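Local coordinates for ribosomal RNA methyltransferase, putative (Plasmodium falciparum, PDB 2PLW), which binds S-adenosylmethionine and probably methylates the 2'-hydroxyl of a uridine in ribosomal RNA, at residues A[106-111]-A[143-148]. Numbering follows the deposited sequence.
Sequences KIDIIL and YINIGG
Two backbone hydrogen bonds make a short parallel bridge between I107 and I144. I107 N donates to Y143 O (2.8 Å), almost straight down the C=O direction, and I107 O accepts from N145 N (2.9 Å), which stands above the carbonyl plane. A type II turn from N145 to G148, closed by G148 N to N145 O, then brings the CA of G148 to 3.1 Å from D108 O.

Among the polar side chains, D108 and N145 lie alongside each other. N145 ND2, with the acceptor close to its amide plane, reaches the syn side of D108 OD1 (2.9 Å) from well out of the carboxylate plane, and the two flat groups are turned 49° apart. A water also donates to D108 OD1, while D108 OD2 accepts from I25 N. The extended chain of K106 runs beside the 143-145 backbone, and one water lies 2.7 Å from both K106 NZ and I144 O.

The bent chain of I144 (chi2 80°) carries CD1 to 3.5 Å from I107 O and 3.7 Å from I110 CD1; I107 CD1 touches Y143 CB.

The contact joins the end of helix 122-143 to central strand 107-112 of the Rossmann-like methyltransferase sheet, and the turn leads into the adjacent parallel strand 148-155, completing a beta-alpha-beta crossover. Strand 24-29 is the neighbour of 107-112 on its other side, L102 of helix 93-102 packs on I107 and L98 on Y143, and F196 packs on I144.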
loop_
_atom_site.group_PDB
_atom_site.type_symbol
_atom_site.label_atom_id
_atom_site.label_comp_id
_atom_site.label_asym_id
_atom_site.label_seq_id
_atom_site.Cartn_x
_atom_site.Cartn_y
_atom_site.Cartn_z
ATOM N N LYS A 106 9.183 3.056 -12.218
ATOM C CA LYS A 106 8.396 2.258 -11.293
ATOM C C LYS A 106 8.443 2.886 -9.888
ATOM O O LYS A 106 9.035 3.940 -9.689
ATOM C CB LYS A 106 8.813 0.784 -11.335
ATOM C CG LYS A 106 8.364 0.098 -12.645
ATOM C CD LYS A 106 8.441 -1.391 -12.533
ATOM C CE LYS A 106 8.117 -2.068 -13.834
ATOM N NZ LYS A 106 8.146 -3.514 -13.687
ATOM N N ILE A 107 7.732 2.273 -8.955
ATOM C CA ILE A 107 7.407 2.881 -7.691
ATOM C C ILE A 107 8.256 2.200 -6.616
ATOM O O ILE A 107 8.253 1.000 -6.525
ATOM C CB ILE A 107 5.889 2.664 -7.378
ATOM C CG1 ILE A 107 5.030 3.285 -8.493
ATOM C CG2 ILE A 107 5.506 3.276 -6.029
ATOM C CD1 ILE A 107 3.573 3.186 -8.237
ATOM N N ASP A 108 8.972 2.966 -5.809
ATOM C CA ASP A 108 9.877 2.380 -4.825
ATOM C C ASP A 108 9.251 1.824 -3.552
ATOM O O ASP A 108 9.780 0.870 -2.959
ATOM C CB ASP A 108 10.940 3.406 -4.454
ATOM C CG ASP A 108 11.705 3.877 -5.654
ATOM O OD1 ASP A 108 12.480 3.074 -6.188
ATOM O OD2 ASP A 108 11.482 5.021 -6.109
ATOM N N ILE A 109 8.167 2.454 -3.112
ATOM C CA ILE A 109 7.499 2.080 -1.888
ATOM C C ILE A 109 6.014 2.080 -2.154
ATOM O O ILE A 109 5.448 3.104 -2.584
ATOM C CB ILE A 109 7.819 3.062 -0.726
ATOM C CG1 ILE A 109 9.329 3.185 -0.525
ATOM C CG2 ILE A 109 7.115 2.615 0.538
ATOM C CD1 ILE A 109 9.748 4.423 0.329
ATOM N N ILE A 110 5.402 0.921 -1.967
ATOM C CA ILE A 110 3.960 0.824 -2.136
ATOM C C ILE A 110 3.370 0.410 -0.798
ATOM O O ILE A 110 3.702 -0.640 -0.267
ATOM C CB ILE A 110 3.581 -0.151 -3.263
ATOM C CG1 ILE A 110 4.061 0.389 -4.617
ATOM C CG2 ILE A 110 2.050 -0.350 -3.309
ATOM C CD1 ILE A 110 3.850 -0.640 -5.775
ATOM N N LEU A 111 2.507 1.268 -0.281
ATOM C CA LEU A 111 1.851 1.068 1.010
ATOM C C LEU A 111 0.353 0.898 0.779
ATOM O O LEU A 111 -0.238 1.574 -0.063
ATOM C CB LEU A 111 2.061 2.285 1.921
ATOM C CG LEU A 111 3.505 2.796 2.082
ATOM C CD1 LEU A 111 3.586 4.130 2.836
ATOM C CD2 LEU A 111 4.388 1.755 2.775
ATOM N N TYR A 143 3.864 -2.495 -10.730
ATOM C CA TYR A 143 4.374 -1.116 -10.549
ATOM C C TYR A 143 5.575 -0.979 -9.623
ATOM O O TYR A 143 6.211 0.060 -9.626
ATOM C CB TYR A 143 3.245 -0.156 -10.111
ATOM C CG TYR A 143 2.310 0.105 -11.278
ATOM C CD1 TYR A 143 2.650 1.039 -12.243
ATOM C CD2 TYR A 143 1.126 -0.617 -11.415
ATOM C CE1 TYR A 143 1.823 1.264 -13.361
ATOM C CE2 TYR A 143 0.273 -0.404 -12.547
ATOM C CZ TYR A 143 0.644 0.538 -13.490
ATOM O OH TYR A 143 -0.140 0.792 -14.617
ATOM N N ILE A 144 5.886 -2.026 -8.875
ATOM C CA ILE A 144 6.956 -1.943 -7.888
ATOM C C ILE A 144 8.324 -2.003 -8.585
ATOM O O ILE A 144 8.527 -2.795 -9.511
ATOM C CB ILE A 144 6.850 -3.049 -6.801
ATOM C CG1 ILE A 144 7.768 -2.724 -5.613
ATOM C CG2 ILE A 144 7.145 -4.432 -7.352
ATOM C CD1 ILE A 144 7.208 -1.757 -4.706
ATOM N N ASN A 145 9.233 -1.152 -8.122
ATOM C CA ASN A 145 10.618 -1.142 -8.580
ATOM C C ASN A 145 11.396 -2.292 -7.956
ATOM O O ASN A 145 11.098 -2.719 -6.844
ATOM C CB ASN A 145 11.280 0.149 -8.137
ATOM C CG ASN A 145 12.326 0.628 -9.094
ATOM O OD1 ASN A 145 12.656 -0.021 -10.089
ATOM N ND2 ASN A 145 12.890 1.790 -8.784
ATOM N N ILE A 146 12.369 -2.812 -8.687
ATOM C CA ILE A 146 13.294 -3.795 -8.126
ATOM C C ILE A 146 13.916 -3.152 -6.910
ATOM O O ILE A 146 14.276 -1.969 -6.925
ATOM C CB ILE A 146 14.385 -4.167 -9.144
ATOM C CG1 ILE A 146 13.783 -4.929 -10.335
ATOM C CG2 ILE A 146 15.519 -4.965 -8.467
ATOM C CD1 ILE A 146 13.141 -6.231 -9.985
ATOM N N GLY A 147 13.938 -3.903 -5.820
ATOM C CA GLY A 147 14.510 -3.372 -4.576
ATOM C C GLY A 147 13.471 -2.666 -3.728
ATOM O O GLY A 147 13.761 -2.221 -2.618
ATOM N N GLY A 148 12.237 -2.570 -4.250
ATOM C CA GLY A 148 11.194 -1.810 -3.604
ATOM C C GLY A 148 10.595 -2.493 -2.359
ATOM O O GLY A 148 10.777 -3.712 -2.147
HETATM O O HOH W 1 7.444 -4.484 -11.285
HETATM O O HOH W 2 10.548 -3.790 -11.331
HETATM O O HOH W 3 13.200 0.589 -5.022
#